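PDB 4IUH: NreA protein from Staphylococcus carnosus subsp. carnosus TM300, which acts as a cytosolic nitrate receptor of the staphylococcal nitrate regulation system, a GAF-domain protein crystallised here with iodide bound. Local coordinates for residues A[31-36]-A[150-156]; A[52-57]-A[71-75]; A[86-90]-A[160-164]. All blocks are in the same frame, centred on the assembly; numbering follows the deposited sequence.

Interaction 1: residues A[31-36]-A[150-156]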
ATOM      1  N   GLU A  31      11.780  -4.471   7.195  1.00 30.48           N
ATOM      2  CA  GLU A  31      12.645  -3.383   7.644  1.00 31.66           C
ATOM      3  C   GLU A  31      11.885  -2.060   7.684  1.00 29.07           C
ATOM      4  O   GLU A  31      11.899  -1.357   8.693  1.00 29.84           O
ATOM      5  CB  GLU A  31      13.876  -3.257   6.740  1.00 33.22           C
ATOM      6  CG  GLU A  31      14.863  -2.173   7.168  1.00 35.08           C
ATOM      7  CD  GLU A  31      14.505  -0.789   6.640  1.00 32.86           C
ATOM      8  OE1 GLU A  31      14.120  -0.677   5.454  1.00 30.86           O
ATOM      9  OE2 GLU A  31      14.608   0.187   7.418  1.00 33.47           O
ATOM     10  N   ILE A  32      11.224  -1.729   6.579  1.00 26.38           N
ATOM     11  CA  ILE A  32      10.463  -0.486   6.485  1.00 24.19           C
ATOM     12  C   ILE A  32       9.423  -0.373   7.600  1.00 23.46           C
ATOM     13  O   ILE A  32       9.368   0.635   8.304  1.00 23.78           O
ATOM     14  CB  ILE A  32       9.784  -0.340   5.105  1.00 21.75           C
ATOM     15  CG1 ILE A  32      10.841  -0.160   4.013  1.00 22.84           C
ATOM     16  CG2 ILE A  32       8.817   0.830   5.108  1.00 19.76           C
ATOM     17  CD1 ILE A  32      10.339  -0.457   2.607  1.00 21.33           C
ATOM     18  N   ARG A  33       8.627  -1.422   7.779  1.00 22.94           N
ATOM     19  CA  ARG A  33       7.561  -1.402   8.775  1.00 22.54           C
ATOM     20  C   ARG A  33       8.099  -1.246  10.195  1.00 25.18           C
ATOM     21  O   ARG A  33       7.616  -0.411  10.958  1.00 25.14           O
ATOM     22  CB  ARG A  33       6.699  -2.662   8.678  1.00 22.16           C
ATOM     23  CG  ARG A  33       5.444  -2.603   9.529  1.00 21.70           C
ATOM     24  CD  ARG A  33       4.760  -3.952   9.615  1.00 22.35           C
ATOM     25  NE  ARG A  33       5.596  -4.948  10.275  1.00 25.40           N
ATOM     26  CZ  ARG A  33       5.704  -5.077  11.595  1.00 27.86           C
ATOM     27  NH1 ARG A  33       5.030  -4.270  12.404  1.00 27.56           N
ATOM     28  NH2 ARG A  33       6.488  -6.011  12.110  1.00 30.99           N
ATOM     29  N   GLU A  34       9.097  -2.055  10.539  1.00 33.41           N
ATOM     30  CA  GLU A  34       9.677  -2.045  11.878  1.00 36.54           C
ATOM     31  C   GLU A  34      10.325  -0.705  12.203  1.00 37.32           C
ATOM     32  O   GLU A  34      10.065  -0.113  13.250  1.00 38.48           O
ATOM     33  CB  GLU A  34      10.728  -3.152  12.014  1.00 39.68           C
ATOM     34  CG  GLU A  34      10.190  -4.575  11.924  1.00 40.16           C
ATOM     35  CD  GLU A  34      11.303  -5.613  11.780  1.00 43.39           C
ATOM     36  OE1 GLU A  34      12.487  -5.222  11.652  1.00 44.93           O
ATOM     37  OE2 GLU A  34      10.991  -6.825  11.797  1.00 44.56           O
ATOM     38  N   THR A  35      11.174  -0.236  11.294  1.00 31.54           N
ATOM     39  CA  THR A  35      11.959   0.967  11.525  1.00 32.96           C
ATOM     40  C   THR A  35      11.120   2.242  11.499  1.00 30.99           C
ATOM     41  O   THR A  35      11.416   3.191  12.220  1.00 32.69           O
ATOM     42  CB  THR A  35      13.110   1.094  10.506  1.00 33.74           C
ATOM     43  OG1 THR A  35      12.568   1.061   9.183  1.00 30.76           O
ATOM     44  CG2 THR A  35      14.106  -0.051  10.664  1.00 36.61           C
ATOM     45  N   GLU A  36      10.077   2.276  10.673  1.00 35.33           N
ATOM     46  CA  GLU A  36       9.233   3.470  10.600  1.00 33.74           C
ATOM     47  C   GLU A  36       8.113   3.436  11.639  1.00 33.48           C
ATOM     48  O   GLU A  36       7.349   4.388  11.768  1.00 32.70           O
ATOM     49  CB  GLU A  36       8.669   3.663   9.192  1.00 30.95           C
ATOM     50  CG  GLU A  36       9.735   3.746   8.099  1.00 31.45           C
ATOM     51  CD  GLU A  36      10.636   4.960   8.241  1.00 33.63           C
ATOM     52  OE1 GLU A  36      10.114   6.049   8.571  1.00 33.58           O
ATOM     53  OE2 GLU A  36      11.867   4.831   8.030  1.00 35.79           O
ATOM     54  N   PHE A 150       7.527  10.608   3.213  1.00 26.76           N
ATOM     55  CA  PHE A 150       8.328   9.380   3.211  1.00 26.40           C
ATOM     56  C   PHE A 150       8.846   8.994   1.818  1.00 26.81           C
ATOM     57  O   PHE A 150       8.112   9.078   0.834  1.00 26.46           O
ATOM     58  CB  PHE A 150       7.499   8.233   3.810  1.00 24.17           C
ATOM     59  CG  PHE A 150       8.201   6.905   3.807  1.00 24.10           C
ATOM     60  CD1 PHE A 150       9.062   6.561   4.837  1.00 25.75           C
ATOM     61  CD2 PHE A 150       8.000   6.002   2.780  1.00 22.88           C
ATOM     62  CE1 PHE A 150       9.716   5.344   4.836  1.00 26.17           C
ATOM     63  CE2 PHE A 150       8.650   4.787   2.769  1.00 23.22           C
ATOM     64  CZ  PHE A 150       9.509   4.456   3.803  1.00 24.91           C
ATOM     65  N   ARG A 151      10.107   8.565   1.749  1.00 23.41           N
ATOM     66  CA  ARG A 151      10.739   8.216   0.477  1.00 24.16           C
ATOM     67  C   ARG A 151      10.931   6.713   0.273  1.00 23.24           C
ATOM     68  O   ARG A 151      11.416   6.009   1.159  1.00 23.72           O
ATOM     69  CB  ARG A 151      12.098   8.908   0.327  1.00 27.54           C
ATOM     70  CG  ARG A 151      12.064  10.420   0.434  1.00 29.26           C
ATOM     71  CD  ARG A 151      11.109  11.033  -0.574  1.00 28.36           C
ATOM     72  NE  ARG A 151      11.292  10.509  -1.927  1.00 28.42           N
ATOM     73  CZ  ARG A 151      12.239  10.916  -2.773  1.00 31.28           C
ATOM     74  NH1 ARG A 151      13.110  11.852  -2.411  1.00 34.36           N
ATOM     75  NH2 ARG A 151      12.321  10.376  -3.984  1.00 31.44           N
ATOM     76  N   ILE A 152      10.569   6.244  -0.918  1.00 33.94           N
ATOM     77  CA  ILE A 152      10.779   4.857  -1.312  1.00 33.36           C
ATOM     78  C   ILE A 152      12.231   4.618  -1.698  1.00 36.09           C
ATOM     79  O   ILE A 152      12.862   3.674  -1.222  1.00 36.82           O
ATOM     80  CB  ILE A 152       9.925   4.497  -2.544  1.00 32.61           C
ATOM     81  CG1 ILE A 152       8.443   4.568  -2.211  1.00 30.79           C
ATOM     82  CG2 ILE A 152      10.264   3.104  -3.040  1.00 32.52           C
ATOM     83  CD1 ILE A 152       8.025   3.536  -1.233  1.00 28.56           C
ATOM     84  N   ASN A 153      12.739   5.494  -2.563  1.00 32.84           N
ATOM     85  CA  ASN A 153      14.020   5.327  -3.248  1.00 35.80           C
ATOM     86  C   ASN A 153      15.168   4.778  -2.403  1.00 37.68           C
ATOM     87  O   ASN A 153      15.396   5.220  -1.277  1.00 38.16           O
ATOM     88  CB  ASN A 153      14.439   6.646  -3.903  1.00 40.05           C
ATOM     89  CG  ASN A 153      13.309   7.297  -4.688  1.00 38.66           C
ATOM     90  OD1 ASN A 153      12.131   7.128  -4.366  1.00 36.19           O
ATOM     91  ND2 ASN A 153      13.670   8.051  -5.721  1.00 41.07           N
ATOM     92  N   GLN A 154      15.871   3.803  -2.975  1.00 38.26           N
ATOM     93  CA  GLN A 154      16.988   3.124  -2.329  1.00 40.69           C
ATOM     94  C   GLN A 154      16.591   2.504  -0.992  1.00 39.20           C
ATOM     95  O   GLN A 154      17.305   2.633  -0.003  1.00 41.04           O
ATOM     96  CB  GLN A 154      18.185   4.070  -2.164  1.00 44.22           C
ATOM     97  N   ARG A 155      15.447   1.831  -0.968  1.00 33.88           N
ATOM     98  CA  ARG A 155      14.998   1.164   0.245  1.00 32.76           C
ATOM     99  C   ARG A 155      14.064   0.003  -0.078  1.00 30.77           C
ATOM    100  O   ARG A 155      13.693  -0.780   0.799  1.00 30.29           O
ATOM    101  CB  ARG A 155      14.317   2.157   1.188  1.00 31.34           C
ATOM    102  CG  ARG A 155      14.458   1.787   2.653  1.00 31.91           C
ATOM    103  CD  ARG A 155      13.943   2.875   3.556  1.00 31.14           C
ATOM    104  NE  ARG A 155      13.715   2.369   4.904  1.00 31.40           N
ATOM    105  CZ  ARG A 155      13.200   3.091   5.893  1.00 31.07           C
ATOM    106  NH1 ARG A 155      12.866   4.358   5.689  1.00 30.50           N
ATOM    107  NH2 ARG A 155      13.021   2.549   7.087  1.00 31.70           N
ATOM    108  N   LEU A 156      13.699  -0.108  -1.350  1.00 27.48           N
ATOM    109  CA  LEU A 156      12.813  -1.169  -1.800  1.00 26.00           C
ATOM    110  C   LEU A 156      13.196  -1.581  -3.218  1.00 27.41           C
ATOM    111  O   LEU A 156      12.382  -1.510  -4.139  1.00 26.08           O
ATOM    112  CB  LEU A 156      11.354  -0.697  -1.748  1.00 22.86           C
ATOM    113  CG  LEU A 156      10.291  -1.793  -1.749  1.00 21.37           C
ATOM    114  CD1 LEU A 156      10.398  -2.633  -0.489  1.00 21.96           C
ATOM    115  CD2 LEU A 156       8.904  -1.198  -1.887  1.00 18.76           C
TER
HETATM  116  O   HOH W   1      14.773  -1.636   3.129  1.00 24.60           O

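Interaction 2: residues A[52-57]-A[71-75]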
ATOM      1  N   SER A  52      -6.863 -10.199 -18.293  1.00 47.14           N
ATOM      2  CA  SER A  52      -5.980  -9.043 -18.265  1.00 44.90           C
ATOM      3  C   SER A  52      -5.051  -9.145 -17.066  1.00 41.96           C
ATOM      4  O   SER A  52      -5.127 -10.095 -16.290  1.00 41.73           O
ATOM      5  CB  SER A  52      -6.800  -7.763 -18.148  1.00 43.31           C
ATOM      6  OG  SER A  52      -7.485  -7.721 -16.905  1.00 40.72           O
ATOM      7  N   ALA A  53      -4.177  -8.159 -16.913  1.00 32.95           N
ATOM      8  CA  ALA A  53      -3.335  -8.086 -15.730  1.00 30.32           C
ATOM      9  C   ALA A  53      -4.194  -7.777 -14.507  1.00 27.59           C
ATOM     10  O   ALA A  53      -5.209  -7.091 -14.610  1.00 27.12           O
ATOM     11  CB  ALA A  53      -2.257  -7.032 -15.907  1.00 29.49           C
ATOM     12  N   VAL A  54      -3.797  -8.306 -13.356  1.00 26.21           N
ATOM     13  CA  VAL A  54      -4.471  -7.990 -12.103  1.00 23.83           C
ATOM     14  C   VAL A  54      -3.463  -7.520 -11.068  1.00 21.63           C
ATOM     15  O   VAL A  54      -2.257  -7.718 -11.226  1.00 22.19           O
ATOM     16  CB  VAL A  54      -5.221  -9.205 -11.524  1.00 24.87           C
ATOM     17  CG1 VAL A  54      -6.366  -9.612 -12.435  1.00 27.22           C
ATOM     18  CG2 VAL A  54      -4.256 -10.370 -11.290  1.00 26.26           C
ATOM     19  N   ILE A  55      -3.965  -6.903 -10.005  1.00 19.49           N
ATOM     20  CA  ILE A  55      -3.126  -6.486  -8.895  1.00 17.67           C
ATOM     21  C   ILE A  55      -3.417  -7.332  -7.667  1.00 17.48           C
ATOM     22  O   ILE A  55      -4.574  -7.563  -7.310  1.00 17.55           O
ATOM     23  CB  ILE A  55      -3.352  -5.005  -8.542  1.00 15.73           C
ATOM     24  CG1 ILE A  55      -3.013  -4.120  -9.743  1.00 16.38           C
ATOM     25  CG2 ILE A  55      -2.526  -4.616  -7.314  1.00 14.21           C
ATOM     26  CD1 ILE A  55      -1.527  -4.014 -10.034  1.00 16.90           C
ATOM     27  N   LYS A  56      -2.358  -7.811  -7.029  1.00 17.64           N
ATOM     28  CA  LYS A  56      -2.498  -8.564  -5.798  1.00 17.83           C
ATOM     29  C   LYS A  56      -1.554  -7.991  -4.754  1.00 16.54           C
ATOM     30  O   LYS A  56      -0.492  -7.451  -5.085  1.00 16.28           O
ATOM     31  CB  LYS A  56      -2.184 -10.044  -6.032  1.00 20.43           C
ATOM     32  CG  LYS A  56      -3.229 -10.803  -6.841  1.00 22.28           C
ATOM     33  CD  LYS A  56      -2.865 -12.276  -6.952  1.00 25.26           C
ATOM     34  CE  LYS A  56      -3.897 -13.042  -7.776  1.00 27.55           C
ATOM     35  NZ  LYS A  56      -3.518 -14.476  -8.002  1.00 31.00           N
ATOM     36  N   TRP A  57      -1.949  -8.091  -3.494  1.00 16.09           N
ATOM     37  CA  TRP A  57      -1.039  -7.772  -2.409  1.00 15.58           C
ATOM     38  C   TRP A  57      -0.083  -8.958  -2.230  1.00 17.73           C
ATOM     39  O   TRP A  57      -0.358  -9.900  -1.485  1.00 19.19           O
ATOM     40  CB  TRP A  57      -1.813  -7.444  -1.131  1.00 14.79           C
ATOM     41  CG  TRP A  57      -2.679  -6.213  -1.271  1.00 13.02           C
ATOM     42  CD1 TRP A  57      -4.025  -6.175  -1.509  1.00 12.98           C
ATOM     43  CD2 TRP A  57      -2.245  -4.854  -1.205  1.00 11.53           C
ATOM     44  NE1 TRP A  57      -4.461  -4.869  -1.582  1.00 11.54           N
ATOM     45  CE2 TRP A  57      -3.384  -4.038  -1.392  1.00 10.65           C
ATOM     46  CE3 TRP A  57      -1.004  -4.240  -0.980  1.00 11.20           C
ATOM     47  CZ2 TRP A  57      -3.314  -2.642  -1.375  1.00  9.53           C
ATOM     48  CZ3 TRP A  57      -0.939  -2.855  -0.962  1.00 10.07           C
ATOM     49  CH2 TRP A  57      -2.086  -2.074  -1.163  1.00  9.26           C
ATOM     50  N   ILE A  71      -7.415 -11.110  -2.091  1.00 22.00           N
ATOM     51  CA  ILE A  71      -7.770  -9.897  -2.813  1.00 20.01           C
ATOM     52  C   ILE A  71      -7.176  -9.897  -4.217  1.00 20.10           C
ATOM     53  O   ILE A  71      -5.966 -10.040  -4.399  1.00 19.92           O
ATOM     54  CB  ILE A  71      -7.323  -8.640  -2.046  1.00 17.51           C
ATOM     55  CG1 ILE A  71      -8.045  -8.566  -0.699  1.00 17.77           C
ATOM     56  CG2 ILE A  71      -7.589  -7.386  -2.865  1.00 15.90           C
ATOM     57  CD1 ILE A  71      -7.571  -7.428   0.185  1.00 15.85           C
ATOM     58  N   VAL A  72      -8.046  -9.768  -5.210  1.00 20.82           N
ATOM     59  CA  VAL A  72      -7.619  -9.644  -6.598  1.00 21.23           C
ATOM     60  C   VAL A  72      -8.312  -8.437  -7.213  1.00 20.20           C
ATOM     61  O   VAL A  72      -9.537  -8.403  -7.348  1.00 21.14           O
ATOM     62  CB  VAL A  72      -7.954 -10.891  -7.431  1.00 24.29           C
ATOM     63  CG1 VAL A  72      -7.344 -10.766  -8.818  1.00 25.00           C
ATOM     64  CG2 VAL A  72      -7.454 -12.145  -6.739  1.00 25.94           C
ATOM     65  N   LEU A  73      -7.517  -7.441  -7.573  1.00 18.63           N
ATOM     66  CA  LEU A  73      -8.051  -6.200  -8.097  1.00 17.90           C
ATOM     67  C   LEU A  73      -7.920  -6.147  -9.610  1.00 19.42           C
ATOM     68  O   LEU A  73      -6.846  -6.389 -10.164  1.00 19.83           O
ATOM     69  CB  LEU A  73      -7.319  -5.012  -7.470  1.00 15.64           C
ATOM     70  CG  LEU A  73      -7.324  -4.960  -5.940  1.00 14.33           C
ATOM     71  CD1 LEU A  73      -6.410  -3.869  -5.447  1.00 12.60           C
ATOM     72  CD2 LEU A  73      -8.735  -4.734  -5.415  1.00 14.59           C
ATOM     73  N   ARG A  74      -9.023  -5.833 -10.277  1.00 20.64           N
ATOM     74  CA  ARG A  74      -8.978  -5.510 -11.691  1.00 22.27           C
ATOM     75  C   ARG A  74      -8.231  -4.176 -11.832  1.00 20.82           C
ATOM     76  O   ARG A  74      -8.092  -3.440 -10.858  1.00 18.76           O
ATOM     77  CB  ARG A  74     -10.402  -5.435 -12.263  1.00 24.24           C
ATOM     78  CG  ARG A  74     -11.042  -6.798 -12.565  1.00 26.77           C
ATOM     79  CD  ARG A  74     -12.511  -6.653 -12.977  1.00 28.87           C
ATOM     80  NE  ARG A  74     -12.998  -7.798 -13.754  1.00 32.19           N
ATOM     81  CZ  ARG A  74     -14.101  -7.788 -14.506  1.00 34.99           C
ATOM     82  NH1 ARG A  74     -14.842  -6.688 -14.593  1.00 34.89           N
ATOM     83  NH2 ARG A  74     -14.466  -8.873 -15.179  1.00 38.28           N
ATOM     84  N   PRO A  75      -7.728  -3.874 -13.040  1.00 22.28           N
ATOM     85  CA  PRO A  75      -7.029  -2.607 -13.279  1.00 21.58           C
ATOM     86  C   PRO A  75      -7.803  -1.383 -12.781  1.00 20.59           C
ATOM     87  O   PRO A  75      -8.976  -1.213 -13.099  1.00 21.84           O
ATOM     88  CB  PRO A  75      -6.915  -2.564 -14.804  1.00 24.38           C
ATOM     89  CG  PRO A  75      -6.861  -3.988 -15.206  1.00 25.98           C
ATOM     90  CD  PRO A  75      -7.753  -4.722 -14.248  1.00 25.11           C
TER
HETATM   91  O   HOH W   2      -3.932 -10.103  -2.863  1.00 11.20           O

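Interaction 3: residues A[86-90]-A[160-164]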
ATOM      1  N   THR A  86      -3.439   7.588 -10.257  1.00 19.98           N
ATOM      2  CA  THR A  86      -3.055   8.979 -10.053  1.00 21.25           C
ATOM      3  C   THR A  86      -1.545   9.151 -10.075  1.00 24.76           C
ATOM      4  O   THR A  86      -1.042  10.236 -10.369  1.00 27.37           O
ATOM      5  CB  THR A  86      -3.561   9.494  -8.707  1.00 19.94           C
ATOM      6  OG1 THR A  86      -2.976   8.713  -7.654  1.00 17.91           O
ATOM      7  CG2 THR A  86      -5.079   9.392  -8.635  1.00 19.83           C
ATOM      8  N   GLY A  87      -0.825   8.081  -9.752  1.00 21.33           N
ATOM      9  CA  GLY A  87       0.622   8.144  -9.645  1.00 24.79           C
ATOM     10  C   GLY A  87       1.104   8.978  -8.467  1.00 27.52           C
ATOM     11  O   GLY A  87       2.293   9.260  -8.351  1.00 30.74           O
ATOM     12  N   SER A  88       0.182   9.377  -7.592  1.00 32.52           N
ATOM     13  CA  SER A  88       0.536  10.152  -6.403  1.00 31.58           C
ATOM     14  C   SER A  88       0.064   9.460  -5.124  1.00 26.00           C
ATOM     15  O   SER A  88      -0.861   8.652  -5.151  1.00 22.38           O
ATOM     16  CB  SER A  88      -0.047  11.559  -6.487  1.00 31.12           C
ATOM     17  OG  SER A  88      -1.460  11.514  -6.541  1.00 27.55           O
ATOM     18  N   ARG A  89       0.701   9.778  -4.002  1.00 15.25           N
ATOM     19  CA  ARG A  89       0.413   9.061  -2.762  1.00 13.50           C
ATOM     20  C   ARG A  89      -0.942   9.444  -2.187  1.00 13.06           C
ATOM     21  O   ARG A  89      -1.454  10.518  -2.484  1.00 14.37           O
ATOM     22  CB  ARG A  89       1.532   9.257  -1.729  1.00 13.95           C
ATOM     23  CG  ARG A  89       1.699  10.677  -1.209  1.00 15.66           C
ATOM     24  CD  ARG A  89       2.996  10.787  -0.418  1.00 16.63           C
ATOM     25  NE  ARG A  89       4.140  10.385  -1.232  1.00 17.39           N
ATOM     26  CZ  ARG A  89       5.347  10.092  -0.757  1.00 18.21           C
ATOM     27  NH1 ARG A  89       5.596  10.157   0.546  1.00 18.39           N
ATOM     28  NH2 ARG A  89       6.309   9.731  -1.595  1.00 19.20           N
ATOM     29  N   LYS A  90      -1.527   8.552  -1.393  1.00 24.39           N
ATOM     30  CA  LYS A  90      -2.754   8.866  -0.662  1.00 23.68           C
ATOM     31  C   LYS A  90      -2.525   8.736   0.835  1.00 23.07           C
ATOM     32  O   LYS A  90      -2.026   7.717   1.311  1.00 22.19           O
ATOM     33  CB  LYS A  90      -3.917   7.964  -1.083  1.00 22.49           C
ATOM     34  CG  LYS A  90      -5.229   8.328  -0.370  1.00 22.49           C
ATOM     35  CD  LYS A  90      -6.384   7.397  -0.748  1.00 21.97           C
ATOM     36  CE  LYS A  90      -7.715   7.882  -0.164  1.00 22.75           C
ATOM     37  NZ  LYS A  90      -8.029   9.286  -0.574  1.00 24.44           N
ATOM     38  N   THR A 160      10.983   3.393  -7.114  1.00 25.41           N
ATOM     39  CA  THR A 160      11.073   4.753  -6.608  1.00 25.70           C
ATOM     40  C   THR A 160       9.654   5.256  -6.387  1.00 23.22           C
ATOM     41  O   THR A 160       8.680   4.561  -6.717  1.00 21.52           O
ATOM     42  CB  THR A 160      11.820   5.695  -7.581  1.00 28.78           C
ATOM     43  OG1 THR A 160      11.093   5.802  -8.810  1.00 28.91           O
ATOM     44  CG2 THR A 160      13.227   5.183  -7.875  1.00 31.70           C
ATOM     45  N   ASP A 161       9.523   6.450  -5.818  1.00 23.32           N
ATOM     46  CA  ASP A 161       8.195   7.024  -5.645  1.00 21.50           C
ATOM     47  C   ASP A 161       7.940   8.134  -6.659  1.00 23.15           C
ATOM     48  O   ASP A 161       8.695   8.287  -7.621  1.00 25.55           O
ATOM     49  CB  ASP A 161       7.950   7.477  -4.202  1.00 20.42           C
ATOM     50  CG  ASP A 161       9.020   8.419  -3.683  1.00 22.71           C
ATOM     51  OD1 ASP A 161       9.405   8.283  -2.502  1.00 22.57           O
ATOM     52  OD2 ASP A 161       9.468   9.305  -4.439  1.00 24.98           O
ATOM     53  N   GLU A 162       6.877   8.900  -6.442  1.00 27.64           N
ATOM     54  CA  GLU A 162       6.439   9.906  -7.404  1.00 30.06           C
ATOM     55  C   GLU A 162       7.312  11.159  -7.379  1.00 30.71           C
ATOM     56  O   GLU A 162       7.325  11.942  -8.329  1.00 31.96           O
ATOM     57  CB  GLU A 162       4.973  10.281  -7.157  1.00 30.16           C
ATOM     58  CG  GLU A 162       4.719  11.127  -5.913  1.00 27.88           C
ATOM     59  CD  GLU A 162       4.634  10.314  -4.627  1.00 24.41           C
ATOM     60  OE1 GLU A 162       3.878  10.727  -3.720  1.00 21.04           O
ATOM     61  OE2 GLU A 162       5.318   9.273  -4.510  1.00 24.17           O
ATOM     62  N   ILE A 163       8.042  11.345  -6.288  1.00 36.48           N
ATOM     63  CA  ILE A 163       8.864  12.535  -6.123  1.00 36.81           C
ATOM     64  C   ILE A 163      10.032  12.554  -7.117  1.00 37.93           C
ATOM     65  O   ILE A 163      10.775  11.574  -7.226  1.00 36.95           O
ATOM     66  CB  ILE A 163       9.332  12.659  -4.662  1.00 34.51           C
ATOM     67  CG1 ILE A 163       8.098  12.727  -3.753  1.00 32.75           C
ATOM     68  CG2 ILE A 163      10.220  13.881  -4.483  1.00 35.08           C
ATOM     69  CD1 ILE A 163       8.353  12.423  -2.302  1.00 29.53           C
ATOM     70  N   ASN A 164      10.148  13.673  -7.840  1.00 50.62           N
ATOM     71  CA  ASN A 164      11.100  13.890  -8.946  1.00 51.73           C
ATOM     72  C   ASN A 164      10.647  13.360 -10.312  1.00 52.49           C
ATOM     73  O   ASN A 164      11.451  13.274 -11.244  1.00 53.64           O
ATOM     74  CB  ASN A 164      12.517  13.387  -8.631  1.00 51.67           C
ATOM     75  CG  ASN A 164      13.091  14.005  -7.377  1.00 52.18           C
ATOM     76  OD1 ASN A 164      12.930  13.473  -6.278  1.00 49.34           O
ATOM     77  ND2 ASN A 164      13.780  15.127  -7.535  1.00 56.14           N
TER

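Interaction 1: residues A[31-36]-A[150-156]
A salt-bridge network ties the N-terminal helix 25-36 of the GAF domain to the loop that follows strand 128-138, with R155 reaching from the loop to E31 and to E36, five residues further along the helix. The R155 side chain is extended from CG to NE and brings its guanidinium edge to the helix. Toward E31 the grip is side-on, one nitrogen to each oxygen. R155 NE gives a nearly straight bond to E31 OE1 (3.1 Å, 170°), in the guanidinium plane and on the syn lone pair, while R155 NH2 meets E31 OE2 at 2.9 Å on the syn side, somewhat out of the carboxylate plane.

E36 is held end-on, and its carboxylate stands 71° from the guanidinium. Both R155 NH1 (2.6 Å) and R155 NH2 (2.7 Å) converge on the single oxygen E36 OE2, the first from above the carboxylate plane and the second at the anti lone pair. The single positive guanidinium probably offsets much of the mutual repulsion of the two carboxylates. The bend of E36 at chi2 (-64°) also sets its carboxylate carbon CD at the edge of the F150 ring, 3.5 Å from CE1.

Beneath the charges lies an apolar layer. I32 CG2 meets F150 CZ obliquely, and I32 CD1 touches L156 CD1 at 3.8 Å; the layer continues into the sheet, where I32 and F150 rest on L135 and L156 on L123 and I43. Beside E31 a water completes the contact, donating to E31 OE1 and, at 2.7 Å from the water oxygen, to R155 O.

Interaction 2: residues A[52-57]-A[71-75]
The indole of W57 meets I71 at its edge, where CD1 lies 4.0 Å from I71 CG2 near the ring plane; L73 CD1 comes to NE1 obliquely. Elsewhere around the tryptophan, A42 and A44 of strand 40-47, A80 of helix 78-86 and I109 of helix 108-112 pack against it. The backbones of strand 54-61 and the loop 71-75 join in a single antiparallel bridge, the hydrogen-bonded pair I55 and L73. I55 N to L73 O (2.9 Å) and L73 N to I55 O (3.0 Å) are both nearly straight and lie in the carbonyl planes. Farther along, a water bridges the two segments, accepting from W57 N and donating to I71 O. On the I55 and L73 side, I55 CB meets L73 CB at 4.1 Å and both residues pack on A80. The other side carries V54, K56 and V72: V72 CG1 sits 3.8 Å from V54 CB, and the extended K56 chain runs beside V72 and ends in a salt bridge with E47. The loop thus adds a short, backbone-bonded edge to the outermost strand, apolar toward the helices, while its other side mixes aliphatic contact with the charge of K56.

Interaction 3: residues A[86-90]-A[160-164]
With CG of R89 tucked between its backbone N and carbonyl carbon (chi1 66°) and a bend at chi3 (57°), the guanidinium folds back toward E162, whose chain, bent at chi2, crosses the arginine side chain at about a right angle, with the two flat groups 47° apart. R89 grips E162 side-on, with one nitrogen to each oxygen. R89 NE reaches E162 OE1 on the syn side at a short 2.5 Å, and R89 NH2 reaches E162 OE2 at 3.1 Å from above the carboxylate plane. E162 OE1 also receives a weak bond from the backbone N of R89 (3.3 Å).

D161 lies beyond NH2, near the guanidinium plane, its OD1 a long 3.5 Å from R89 NH2; its stronger partners are I152 N and R151 NE. I163 CD1 comes obliquely to R89 NH2, also at 3.5 Å, while R89 NH1 turns to the carbonyl oxygens of T148 and F150. The guanidinium is therefore fixed from several directions.

Each segment carries its own local turn. T86 OG1 accepts from S88 N in an ST turn that closes over G87, which leaves the helix with positive phi. D161 OD2 accepts from I163 N at 3.1 Å in an Asx turn. Between these turns, a salt-bridge network centred on R89 pins the C-terminal tail to the loop leading into edge strand 90-92 of the GAF sheet.

In the fold
Interactions 1 and 3 both anchor the chain that follows strand 128-138, the first to helix 25-36 and the second to the loop before strand 90-92. They touch directly: F150 O probably accepts from R89 NH1 and I152 N probably bonds D161 OD1, so the two charged networks are joined side by side along the tail. Interaction 2 lies on the opposite side of the chain's centre from interaction 1, about 24 Å away between centres, and depends on backbone pairing and aliphatic packing at outermost strand 54-61. All three are partly buried. Arginine-carboxylate bridges dominate interactions 1 and 3, but of the two, interaction 1 alone adds an apolar layer, through I32, F150 and L156.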